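Local coordinates for superoxide dismutase (PDB 3TJT), which probably converts superoxide radicals into hydrogen peroxide and oxygen at a protein-bound iron(III) ion, at residues 161-166 with 199-204; 97-102 with 192-197; 56-61 with 81-86. All coordinates share one frame; numbering follows the deposited sequence.

Contact 1. Residues 161-166 with 199-204; sequences TPIIGL and ENYKNL
One hydrogen bond ties Asn200, on helix 194-202, to the bend in strand 161-167: ND2 of Asn200 donates to the main-chain O of Ile163 over 3.0 Å, with an N-H...O angle of 167°. The acceptor lies in the plane of the Asn200 amide, while the donor stands 26° off the plane of the Ile163 carbonyl. With chi1 at -69°, this short amide reaches the strand without a long, flexible arm.

The apolar contacts come from Tyr201 and Leu204, both after Asn200. CD1 of Ile163 extends to the backbone of Tyr201, 3.8 Å from its CA, and meets the edge of the tyrosine ring, 4.0 Å from its CD1. Leu204 and Thr161 slide past each other in opposite directions, CD2 of Leu204 3.5 Å from OG1 of Thr161; threonine offers this margin both methyl and hydroxyl.

Ile163 and Ile164 both pair with Leu136 in a classic beta bulge, where the strand turns a corner. The Asn200 amide thus gives Ile163 O a donor at the point where the strand is irregular, and the CD1 methyl packs on Tyr201, apart from that bond. Direction comes from one nearly straight bond, the rest from hydrocarbon.

Contact 2. Residues 97-102 with 192-197; sequences TIPSES and VNWNGA
The N-terminus of helix 194-202 is where Thr97 and Pro99 of the chain leading into helix 101-111 pack, chiefly against Trp194. Thr97 OG1 accepts from the backbone N of Trp194, the first residue of the helix, at 2.9 Å and 164°. With chi1 at 69° the hydroxyl lies between its own backbone N and carbonyl carbon, while CG2 turns to Asn195, 3.6 Å from ND2.

Asn193 is the N-cap, its short side chain folding back so that OD1 takes the N-H of Gly196 at 3.0 Å, the donor standing well above the carbonyl plane.

The Trp194 indole is sandwiched. Pro99 lies over one face, its CD 4.0 Å from the centroid of the five-membered ring and 12° off the normal, a CH-pi contact suited to the compact, rigid proline ring, whose CD and CG methylenes rest on the indole; Val192 CG1 covers the opposite face, nearer the rim. Two waters also bridge the segments, one linking Ile98 O, Ser100 OG and Asn195 OD1, the other Ser100 N and Trp194 O.

Hydroxyl and amide oxygens thus take up N-H groups that the first turn cannot pair internally, while the indole is gripped through its faces.

Contact 3. Residues 56-61 with 81-86; sequences SLCELL and GAYNHK. With FE (Fe (III) ion), chain B.
Helices 57-61 and 81-86 run at 129° with their axes 10.2 Å apart, and Leu57 and Tyr83 bring the backbones nearest, 6.3 Å between CA atoms. No hydrogen bond spans the gap; the contact is made by apolar groups gathered on Tyr83 and the backbone beside it. CG of Tyr83 is anti to the backbone N (chi1 -177°), an extension that carries the ring to the other helix. Leu57 puts CB at the ring edge, 4.0 Å from CD1 of Tyr83, and rests CD1 on the backbone near Tyr83 N and against Ala82 CB. The small Ala82 lets that branched end come close. Leu61, one turn on, crosses obliquely to bring its CD1 to 3.6 Å from Tyr83 CB. Cys58 SG approaches obliquely, 4.3 Å from the ring centroid, in a sulfur-aromatic contact.

The first turn of helix 57-62 is closed by a capping box: Ser56 OG accepts from Glu59 N, and Glu59 OE1 accepts from Ser56 N. On the far side of helix 72-90, ND1 of His85 donates to Gly81 O at 2.7 Å, which helps to fix the ring's rotation with NE2 turned to the iron, 2.2 Å away. Gly81 O also receives His85 N, from the opposite face. With His30, Asp167, His171 and a water, His85 completes the five-ligand metal site characteristic of iron/manganese superoxide dismutases.

From the N terminus, contact 3 comes first: it closes the short loop between helix 57-62 and helix 72-90 within the alpha-hairpin domain, and is complete before the other two begin. Contacts 1 and 2 belong to the later part of the chain and cross: 97-102 precedes 161-166, and their partners 192-197 and 199-204 follow in the same order along helix 194-202. That helix thereby joins the lead into helix 101-111 to the edge strand 161-167 of the three-stranded sheet. The two contacts also touch, through a salt bridge from Lys202 to Glu101 and Ala197 packed on Ile163 and Ile164. Contact 3 stays separate, its centre about 14 Å from that of contact 1 and 22 Å from that of contact 2.

Contact 1. Residues 161-166 with 199-204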
ATOM      1  N   THR A 161       3.361   6.808  21.997  1.00 21.82           N
ATOM      2  CA  THR A 161       2.301   7.799  21.832  1.00 21.26           C
ATOM      3  C   THR A 161       2.597   8.674  20.624  1.00 20.14           C
ATOM      4  O   THR A 161       3.634   9.327  20.577  1.00 18.73           O
ATOM      5  CB  THR A 161       2.196   8.688  23.083  1.00 24.62           C
ATOM      6  OG1 THR A 161       1.846   7.872  24.209  1.00 27.16           O
ATOM      7  CG2 THR A 161       1.133   9.761  22.895  1.00 26.52           C
ATOM      8  N   PRO A 162       1.683   8.687  19.637  1.00 19.88           N
ATOM      9  CA  PRO A 162       1.908   9.483  18.424  1.00 17.49           C
ATOM     10  C   PRO A 162       1.824  10.974  18.728  1.00 16.07           C
ATOM     11  O   PRO A 162       0.889  11.414  19.396  1.00 19.88           O
ATOM     12  CB  PRO A 162       0.745   9.084  17.504  1.00 19.32           C
ATOM     13  CG  PRO A 162       0.117   7.893  18.120  1.00 30.50           C
ATOM     14  CD  PRO A 162       0.424   7.931  19.585  1.00 23.90           C
ATOM     15  N   ILE A 163       2.792  11.730  18.223  1.00 17.88           N
ATOM     16  CA  ILE A 163       2.852  13.174  18.412  1.00 18.50           C
ATOM     17  C   ILE A 163       2.469  13.876  17.102  1.00 18.14           C
ATOM     18  O   ILE A 163       1.558  14.698  17.076  1.00 17.67           O
ATOM     19  CB  ILE A 163       4.250  13.607  18.869  1.00 18.15           C
ATOM     20  CG1 ILE A 163       4.636  12.852  20.153  1.00 20.82           C
ATOM     21  CG2 ILE A 163       4.306  15.131  19.097  1.00 18.67           C
ATOM     22  CD1 ILE A 163       3.616  12.990  21.277  1.00 20.33           C
ATOM     23  N   ILE A 164       3.177  13.555  16.020  1.00 19.03           N
ATOM     24  CA  ILE A 164       2.648  13.821  14.675  1.00 16.54           C
ATOM     25  C   ILE A 164       2.752  12.537  13.841  1.00 17.66           C
ATOM     26  O   ILE A 164       3.477  11.609  14.199  1.00 16.94           O
ATOM     27  CB  ILE A 164       3.367  14.992  13.944  1.00 19.43           C
ATOM     28  CG1 ILE A 164       4.756  14.580  13.448  1.00 19.31           C
ATOM     29  CG2 ILE A 164       3.406  16.260  14.826  1.00 17.63           C
ATOM     30  CD1 ILE A 164       5.447  15.635  12.572  1.00 20.40           C
ATOM     31  N   GLY A 165       2.023  12.476  12.738  1.00 16.55           N
ATOM     32  CA  GLY A 165       2.086  11.303  11.881  1.00 16.77           C
ATOM     33  C   GLY A 165       1.652  11.665  10.478  1.00 18.40           C
ATOM     34  O   GLY A 165       0.797  12.532  10.316  1.00 17.12           O
ATOM     35  N   LEU A 166       2.241  11.002   9.482  1.00 17.61           N
ATOM     36  CA  LEU A 166       1.971  11.281   8.068  1.00 16.38           C
ATOM     37  C   LEU A 166       1.549  10.009   7.344  1.00 17.84           C
ATOM     38  O   LEU A 166       2.260   8.996   7.360  1.00 18.64           O
ATOM     39  CB  LEU A 166       3.217  11.868   7.396  1.00 14.45           C
ATOM     40  CG  LEU A 166       3.147  12.112   5.877  1.00 14.89           C
ATOM     41  CD1 LEU A 166       1.988  13.042   5.513  1.00 16.63           C
ATOM     42  CD2 LEU A 166       4.486  12.655   5.372  1.00 15.74           C
ATOM     43  N   GLU A 199      -0.104  19.566  22.279  1.00 21.35           N
ATOM     44  CA  GLU A 199      -1.129  19.002  23.147  1.00 26.00           C
ATOM     45  C   GLU A 199      -0.990  17.487  23.241  1.00 26.52           C
ATOM     46  O   GLU A 199      -1.157  16.906  24.310  1.00 25.05           O
ATOM     47  CB  GLU A 199      -2.536  19.395  22.698  1.00 26.21           C
ATOM     48  CG  GLU A 199      -2.853  20.875  22.918  1.00 30.64           C
ATOM     49  CD  GLU A 199      -2.482  21.365  24.321  1.00 44.84           C
ATOM     50  OE1 GLU A 199      -3.094  20.897  25.309  1.00 46.60           O
ATOM     51  OE2 GLU A 199      -1.579  22.231  24.436  1.00 48.14           O
ATOM     52  N   ASN A 200      -0.680  16.849  22.116  1.00 21.64           N
ATOM     53  CA  ASN A 200      -0.406  15.420  22.127  1.00 21.63           C
ATOM     54  C   ASN A 200       0.748  15.067  23.062  1.00 23.10           C
ATOM     55  O   ASN A 200       0.701  14.061  23.774  1.00 26.48           O
ATOM     56  CB  ASN A 200      -0.092  14.921  20.709  1.00 20.24           C
ATOM     57  CG  ASN A 200      -1.309  14.942  19.800  1.00 21.67           C
ATOM     58  OD1 ASN A 200      -2.444  15.015  20.266  1.00 22.00           O
ATOM     59  ND2 ASN A 200      -1.075  14.867  18.491  1.00 18.99           N
ATOM     60  N   TYR A 201       1.785  15.892  23.055  1.00 20.47           N
ATOM     61  CA  TYR A 201       2.957  15.643  23.881  1.00 23.60           C
ATOM     62  C   TYR A 201       2.645  15.905  25.352  1.00 28.13           C
ATOM     63  O   TYR A 201       3.091  15.165  26.229  1.00 28.05           O
ATOM     64  CB  TYR A 201       4.130  16.508  23.421  1.00 24.25           C
ATOM     65  CG  TYR A 201       5.450  16.163  24.068  1.00 25.05           C
ATOM     66  CD1 TYR A 201       6.058  14.939  23.832  1.00 22.57           C
ATOM     67  CD2 TYR A 201       6.088  17.062  24.917  1.00 27.72           C
ATOM     68  CE1 TYR A 201       7.265  14.619  24.409  1.00 24.91           C
ATOM     69  CE2 TYR A 201       7.302  16.748  25.503  1.00 26.69           C
ATOM     70  CZ  TYR A 201       7.881  15.525  25.250  1.00 26.39           C
ATOM     71  OH  TYR A 201       9.083  15.202  25.827  1.00 26.44           O
ATOM     72  N   LYS A 202       1.871  16.950  25.620  1.00 25.16           N
ATOM     73  CA  LYS A 202       1.514  17.285  26.997  1.00 29.51           C
ATOM     74  C   LYS A 202       0.608  16.244  27.636  1.00 33.27           C
ATOM     75  O   LYS A 202       0.579  16.116  28.860  1.00 32.97           O
ATOM     76  CB  LYS A 202       0.827  18.648  27.066  1.00 29.38           C
ATOM     77  CG  LYS A 202       1.755  19.828  26.890  1.00 31.07           C
ATOM     78  CD  LYS A 202       0.957  21.113  27.028  1.00 37.32           C
ATOM     79  CE  LYS A 202       1.855  22.331  27.027  1.00 43.42           C
ATOM     80  NZ  LYS A 202       1.045  23.588  27.085  1.00 47.38           N
ATOM     81  N   ASN A 203      -0.135  15.507  26.815  1.00 27.75           N
ATOM     82  CA  ASN A 203      -1.120  14.562  27.332  1.00 34.15           C
ATOM     83  C   ASN A 203      -0.521  13.283  27.893  1.00 37.20           C
ATOM     84  O   ASN A 203      -1.237  12.453  28.449  1.00 43.56           O
ATOM     85  CB  ASN A 203      -2.187  14.244  26.289  1.00 34.09           C
ATOM     86  CG  ASN A 203      -3.268  15.299  26.239  1.00 43.99           C
ATOM     87  OD1 ASN A 203      -3.619  15.888  27.261  1.00 52.75           O
ATOM     88  ND2 ASN A 203      -3.799  15.551  25.049  1.00 50.31           N
ATOM     89  N   LEU A 204       0.787  13.129  27.746  1.00 35.82           N
ATOM     90  CA  LEU A 204       1.497  12.045  28.410  1.00 40.11           C
ATOM     91  C   LEU A 204       1.318  12.178  29.918  1.00 44.61           C
ATOM     92  O   LEU A 204       1.456  13.274  30.463  1.00 41.97           O
ATOM     93  CB  LEU A 204       2.984  12.100  28.072  1.00 37.81           C
ATOM     94  CG  LEU A 204       3.365  11.694  26.655  1.00 34.90           C
ATOM     95  CD1 LEU A 204       4.832  11.993  26.422  1.00 32.29           C
ATOM     96  CD2 LEU A 204       3.063  10.219  26.449  1.00 37.39           C
TER

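Contact 2. Residues 97-102 with 192-197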
ATOM      1  N   THR A  97       1.463  27.605  12.407  1.00 22.84           N
ATOM      2  CA  THR A  97       1.892  27.160  13.731  1.00 19.87           C
ATOM      3  C   THR A  97       3.374  26.810  13.704  1.00 19.70           C
ATOM      4  O   THR A  97       3.909  26.483  12.653  1.00 19.82           O
ATOM      5  CB  THR A  97       1.124  25.894  14.184  1.00 21.41           C
ATOM      6  OG1 THR A  97       1.534  24.778  13.380  1.00 22.52           O
ATOM      7  CG2 THR A  97      -0.374  26.092  14.070  1.00 21.11           C
ATOM      8  N   ILE A  98       4.039  26.880  14.857  1.00 17.93           N
ATOM      9  CA  ILE A  98       5.437  26.471  14.950  1.00 19.73           C
ATOM     10  C   ILE A  98       5.633  25.703  16.249  1.00 18.44           C
ATOM     11  O   ILE A  98       4.804  25.801  17.152  1.00 20.36           O
ATOM     12  CB  ILE A  98       6.413  27.677  14.908  1.00 23.54           C
ATOM     13  CG1 ILE A  98       6.252  28.560  16.150  1.00 23.54           C
ATOM     14  CG2 ILE A  98       6.225  28.501  13.616  1.00 21.60           C
ATOM     15  CD1 ILE A  98       7.277  29.674  16.221  1.00 23.15           C
ATOM     16  N   PRO A  99       6.712  24.911  16.335  1.00 20.12           N
ATOM     17  CA  PRO A  99       6.967  24.186  17.583  1.00 19.96           C
ATOM     18  C   PRO A  99       7.161  25.158  18.744  1.00 21.68           C
ATOM     19  O   PRO A  99       7.743  26.222  18.547  1.00 23.40           O
ATOM     20  CB  PRO A  99       8.284  23.455  17.305  1.00 21.32           C
ATOM     21  CG  PRO A  99       8.326  23.286  15.810  1.00 24.00           C
ATOM     22  CD  PRO A  99       7.663  24.549  15.267  1.00 21.84           C
ATOM     23  N   SER A 100       6.691  24.789  19.930  1.00 21.20           N
ATOM     24  CA  SER A 100       6.893  25.624  21.112  1.00 22.27           C
ATOM     25  C   SER A 100       6.937  24.804  22.396  1.00 26.79           C
ATOM     26  O   SER A 100       6.662  23.603  22.390  1.00 22.39           O
ATOM     27  CB  SER A 100       5.798  26.692  21.206  1.00 19.38           C
ATOM     28  OG  SER A 100       4.533  26.136  21.505  1.00 22.78           O
ATOM     29  N   GLU A 101       7.305  25.466  23.490  1.00 23.86           N
ATOM     30  CA  GLU A 101       7.247  24.877  24.824  1.00 25.50           C
ATOM     31  C   GLU A 101       7.999  23.549  24.904  1.00 22.75           C
ATOM     32  O   GLU A 101       9.062  23.403  24.306  1.00 23.80           O
ATOM     33  CB  GLU A 101       5.792  24.746  25.304  1.00 27.08           C
ATOM     34  CG  GLU A 101       5.052  26.091  25.360  1.00 30.66           C
ATOM     35  CD  GLU A 101       3.629  25.986  25.908  1.00 38.27           C
ATOM     36  OE1 GLU A 101       3.356  25.079  26.724  1.00 38.94           O
ATOM     37  OE2 GLU A 101       2.778  26.823  25.531  1.00 36.27           O
ATOM     38  N   SER A 102       7.463  22.596  25.659  1.00 24.35           N
ATOM     39  CA  SER A 102       8.206  21.371  25.937  1.00 28.77           C
ATOM     40  C   SER A 102       8.468  20.520  24.693  1.00 25.96           C
ATOM     41  O   SER A 102       9.452  19.798  24.642  1.00 23.87           O
ATOM     42  CB  SER A 102       7.515  20.537  27.022  1.00 27.31           C
ATOM     43  OG  SER A 102       6.211  20.145  26.626  1.00 25.99           O
ATOM     44  N   VAL A 192       1.385  20.973   9.047  1.00 17.32           N
ATOM     45  CA  VAL A 192       1.455  20.329  10.364  1.00 17.99           C
ATOM     46  C   VAL A 192       0.950  21.281  11.446  1.00 18.90           C
ATOM     47  O   VAL A 192       1.354  22.449  11.494  1.00 19.62           O
ATOM     48  CB  VAL A 192       2.881  19.881  10.712  1.00 19.22           C
ATOM     49  CG1 VAL A 192       2.941  19.378  12.170  1.00 20.98           C
ATOM     50  CG2 VAL A 192       3.352  18.796   9.756  1.00 20.32           C
ATOM     51  N   ASN A 193       0.057  20.789  12.301  1.00 17.81           N
ATOM     52  CA  ASN A 193      -0.466  21.578  13.415  1.00 17.76           C
ATOM     53  C   ASN A 193       0.402  21.381  14.659  1.00 21.27           C
ATOM     54  O   ASN A 193       0.183  20.460  15.449  1.00 18.20           O
ATOM     55  CB  ASN A 193      -1.923  21.197  13.712  1.00 18.58           C
ATOM     56  CG  ASN A 193      -2.534  22.032  14.839  1.00 22.25           C
ATOM     57  OD1 ASN A 193      -1.853  22.832  15.475  1.00 21.87           O
ATOM     58  ND2 ASN A 193      -3.820  21.834  15.090  1.00 25.94           N
ATOM     59  N   TRP A 194       1.386  22.254  14.829  1.00 19.09           N
ATOM     60  CA  TRP A 194       2.335  22.119  15.931  1.00 19.75           C
ATOM     61  C   TRP A 194       1.696  22.365  17.293  1.00 21.53           C
ATOM     62  O   TRP A 194       2.167  21.836  18.301  1.00 20.88           O
ATOM     63  CB  TRP A 194       3.576  22.997  15.711  1.00 19.75           C
ATOM     64  CG  TRP A 194       4.448  22.417  14.650  1.00 20.56           C
ATOM     65  CD1 TRP A 194       4.630  22.885  13.379  1.00 19.99           C
ATOM     66  CD2 TRP A 194       5.207  21.204  14.745  1.00 20.59           C
ATOM     67  NE1 TRP A 194       5.473  22.043  12.682  1.00 20.90           N
ATOM     68  CE2 TRP A 194       5.845  21.009  13.502  1.00 19.14           C
ATOM     69  CE3 TRP A 194       5.418  20.273  15.769  1.00 21.47           C
ATOM     70  CZ2 TRP A 194       6.677  19.912  13.250  1.00 21.30           C
ATOM     71  CZ3 TRP A 194       6.249  19.188  15.522  1.00 22.09           C
ATOM     72  CH2 TRP A 194       6.868  19.018  14.271  1.00 20.17           C
ATOM     73  N   ASN A 195       0.629  23.156  17.333  1.00 20.25           N
ATOM     74  CA  ASN A 195      -0.099  23.339  18.591  1.00 21.76           C
ATOM     75  C   ASN A 195      -0.809  22.056  19.011  1.00 21.80           C
ATOM     76  O   ASN A 195      -0.822  21.699  20.192  1.00 22.40           O
ATOM     77  CB  ASN A 195      -1.087  24.502  18.495  1.00 22.40           C
ATOM     78  CG  ASN A 195      -0.396  25.817  18.166  1.00 20.61           C
ATOM     79  OD1 ASN A 195       0.785  25.996  18.456  1.00 25.25           O
ATOM     80  ND2 ASN A 195      -1.127  26.736  17.543  1.00 23.34           N
ATOM     81  N   GLY A 196      -1.383  21.359  18.037  1.00 21.54           N
ATOM     82  CA  GLY A 196      -1.995  20.065  18.295  1.00 21.29           C
ATOM     83  C   GLY A 196      -0.937  19.056  18.715  1.00 19.61           C
ATOM     84  O   GLY A 196      -1.153  18.259  19.636  1.00 20.87           O
ATOM     85  N   ALA A 197       0.213  19.095  18.048  1.00 18.44           N
ATOM     86  CA  ALA A 197       1.326  18.221  18.399  1.00 19.96           C
ATOM     87  C   ALA A 197       1.757  18.460  19.849  1.00 23.64           C
ATOM     88  O   ALA A 197       2.020  17.513  20.595  1.00 20.44           O
ATOM     89  CB  ALA A 197       2.495  18.432  17.458  1.00 20.31           C
TER
HETATM   90  O   HOH W   1       0.554  24.954  10.674  1.00 22.61           O
HETATM   91  O   HOH W   2       3.290  25.159  19.289  1.00 23.09           O
HETATM   92  O   HOH W   3       4.599  22.689  19.494  1.00 23.70           O

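Contact 3. Residues 56-61 with 81-86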
ATOM      1  N   SER A  56     -12.619   2.388  23.981  1.00 20.73           N
ATOM      2  CA  SER A  56     -12.137   3.463  23.119  1.00 22.03           C
ATOM      3  C   SER A  56     -11.332   2.837  21.976  1.00 21.18           C
ATOM      4  O   SER A  56     -10.938   1.673  22.064  1.00 18.00           O
ATOM      5  CB  SER A  56     -11.243   4.406  23.907  1.00 20.65           C
ATOM      6  OG  SER A  56     -10.056   3.746  24.311  1.00 21.29           O
ATOM      7  N   LEU A  57     -11.082   3.597  20.913  1.00 21.38           N
ATOM      8  CA  LEU A  57     -10.238   3.093  19.832  1.00 19.29           C
ATOM      9  C   LEU A  57      -8.859   2.726  20.379  1.00 21.41           C
ATOM     10  O   LEU A  57      -8.271   1.713  19.985  1.00 20.85           O
ATOM     11  CB  LEU A  57     -10.105   4.121  18.692  1.00 21.57           C
ATOM     12  CG  LEU A  57     -11.337   4.407  17.827  1.00 24.70           C
ATOM     13  CD1 LEU A  57     -11.065   5.562  16.846  1.00 24.38           C
ATOM     14  CD2 LEU A  57     -11.774   3.165  17.063  1.00 20.55           C
ATOM     15  N   CYS A  58      -8.340   3.548  21.290  1.00 22.04           N
ATOM     16  CA  CYS A  58      -7.043   3.266  21.884  1.00 20.88           C
ATOM     17  C   CYS A  58      -7.045   1.940  22.633  1.00 19.26           C
ATOM     18  O   CYS A  58      -6.098   1.166  22.517  1.00 20.27           O
ATOM     19  CB  CYS A  58      -6.586   4.397  22.807  1.00 28.42           C
ATOM     20  SG  CYS A  58      -5.709   5.714  21.920  1.00 48.25           S
ATOM     21  N   GLU A  59      -8.107   1.683  23.389  1.00 18.54           N
ATOM     22  CA  GLU A  59      -8.211   0.421  24.116  1.00 19.88           C
ATOM     23  C   GLU A  59      -8.242  -0.773  23.165  1.00 18.98           C
ATOM     24  O   GLU A  59      -7.606  -1.800  23.417  1.00 19.68           O
ATOM     25  CB  GLU A  59      -9.438   0.418  25.032  1.00 21.70           C
ATOM     26  CG  GLU A  59      -9.228   1.285  26.264  1.00 23.55           C
ATOM     27  CD  GLU A  59     -10.489   1.475  27.091  1.00 28.18           C
ATOM     28  OE1 GLU A  59     -11.603   1.434  26.533  1.00 22.98           O
ATOM     29  OE2 GLU A  59     -10.353   1.684  28.314  1.00 32.53           O
ATOM     30  N   LEU A  60      -8.985  -0.641  22.074  1.00 17.96           N
ATOM     31  CA  LEU A  60      -8.979  -1.682  21.050  1.00 19.45           C
ATOM     32  C   LEU A  60      -7.561  -1.915  20.524  1.00 18.73           C
ATOM     33  O   LEU A  60      -7.092  -3.059  20.443  1.00 19.00           O
ATOM     34  CB  LEU A  60      -9.940  -1.332  19.911  1.00 17.48           C
ATOM     35  CG  LEU A  60     -11.439  -1.374  20.233  1.00 18.72           C
ATOM     36  CD1 LEU A  60     -12.255  -0.823  19.070  1.00 18.01           C
ATOM     37  CD2 LEU A  60     -11.911  -2.787  20.569  1.00 19.42           C
ATOM     38  N   LEU A  61      -6.865  -0.837  20.187  1.00 16.60           N
ATOM     39  CA  LEU A  61      -5.521  -0.960  19.637  1.00 15.42           C
ATOM     40  C   LEU A  61      -4.500  -1.491  20.643  1.00 18.24           C
ATOM     41  O   LEU A  61      -3.491  -2.072  20.258  1.00 18.80           O
ATOM     42  CB  LEU A  61      -5.058   0.379  19.056  1.00 19.37           C
ATOM     43  CG  LEU A  61      -5.890   0.829  17.852  1.00 20.09           C
ATOM     44  CD1 LEU A  61      -5.397   2.179  17.362  1.00 23.42           C
ATOM     45  CD2 LEU A  61      -5.814  -0.214  16.740  1.00 22.84           C
ATOM     46  N   GLY A  81      -7.386   2.039  11.086  1.00 16.90           N
ATOM     47  CA  GLY A  81      -7.736   3.029  10.078  1.00 15.49           C
ATOM     48  C   GLY A  81      -8.504   4.187  10.687  1.00 16.10           C
ATOM     49  O   GLY A  81      -8.228   5.353  10.396  1.00 18.04           O
ATOM     50  N   ALA A  82      -9.463   3.867  11.547  1.00 16.77           N
ATOM     51  CA  ALA A  82     -10.289   4.893  12.178  1.00 18.32           C
ATOM     52  C   ALA A  82      -9.459   5.793  13.084  1.00 19.20           C
ATOM     53  O   ALA A  82      -9.569   7.019  13.028  1.00 18.69           O
ATOM     54  CB  ALA A  82     -11.435   4.256  12.952  1.00 17.12           C
ATOM     55  N   TYR A  83      -8.631   5.184  13.924  1.00 15.65           N
ATOM     56  CA  TYR A  83      -7.801   5.956  14.836  1.00 16.74           C
ATOM     57  C   TYR A  83      -6.811   6.827  14.067  1.00 20.10           C
ATOM     58  O   TYR A  83      -6.673   8.023  14.345  1.00 17.62           O
ATOM     59  CB  TYR A  83      -7.037   5.036  15.796  1.00 20.00           C
ATOM     60  CG  TYR A  83      -6.233   5.823  16.803  1.00 21.81           C
ATOM     61  CD1 TYR A  83      -6.817   6.267  17.979  1.00 27.33           C
ATOM     62  CD2 TYR A  83      -4.904   6.145  16.563  1.00 21.51           C
ATOM     63  CE1 TYR A  83      -6.097   7.000  18.899  1.00 32.94           C
ATOM     64  CE2 TYR A  83      -4.177   6.889  17.478  1.00 26.29           C
ATOM     65  CZ  TYR A  83      -4.781   7.306  18.645  1.00 33.48           C
ATOM     66  OH  TYR A  83      -4.066   8.042  19.559  1.00 38.46           O
ATOM     67  N   ASN A  84      -6.113   6.223  13.107  1.00 17.32           N
ATOM     68  CA  ASN A  84      -5.056   6.920  12.394  1.00 15.65           C
ATOM     69  C   ASN A  84      -5.587   8.125  11.609  1.00 16.70           C
ATOM     70  O   ASN A  84      -4.946   9.172  11.555  1.00 16.33           O
ATOM     71  CB  ASN A  84      -4.299   5.969  11.451  1.00 15.18           C
ATOM     72  CG  ASN A  84      -3.464   4.932  12.192  1.00 17.31           C
ATOM     73  OD1 ASN A  84      -3.183   5.067  13.388  1.00 17.20           O
ATOM     74  ND2 ASN A  84      -3.051   3.884  11.472  1.00 15.67           N
ATOM     75  N   HIS A  85      -6.748   7.972  10.984  1.00 17.49           N
ATOM     76  CA  HIS A  85      -7.280   9.062  10.175  1.00 16.86           C
ATOM     77  C   HIS A  85      -7.826  10.189  11.036  1.00 18.29           C
ATOM     78  O   HIS A  85      -7.617  11.360  10.721  1.00 17.74           O
ATOM     79  CB  HIS A  85      -8.310   8.548   9.167  1.00 16.82           C
ATOM     80  CG  HIS A  85      -7.672   7.825   8.028  1.00 17.27           C
ATOM     81  ND1 HIS A  85      -7.312   6.495   8.104  1.00 17.09           N
ATOM     82  CD2 HIS A  85      -7.240   8.266   6.822  1.00 19.06           C
ATOM     83  CE1 HIS A  85      -6.724   6.137   6.974  1.00 19.47           C
ATOM     84  NE2 HIS A  85      -6.664   7.194   6.183  1.00 19.72           N
ATOM     85  N   LYS A  86      -8.511   9.850  12.121  1.00 18.21           N
ATOM     86  CA  LYS A  86      -8.957  10.893  13.040  1.00 19.19           C
ATOM     87  C   LYS A  86      -7.741  11.701  13.488  1.00 18.84           C
ATOM     88  O   LYS A  86      -7.755  12.940  13.460  1.00 17.88           O
ATOM     89  CB  LYS A  86      -9.688  10.311  14.255  1.00 19.79           C
ATOM     90  CG  LYS A  86     -10.249  11.410  15.171  1.00 24.27           C
ATOM     91  CD  LYS A  86     -10.626  10.891  16.556  1.00 30.93           C
ATOM     92  CE  LYS A  86     -11.653   9.794  16.488  1.00 38.84           C
ATOM     93  NZ  LYS A  86     -12.073   9.334  17.848  1.00 46.33           N
TER
HETATM   94 FE    FE B   1      -5.274   7.350   4.444  1.00 25.18          FE
HETATM   95  O   HOH W   4      -4.174   5.515   5.080  1.00 16.43           O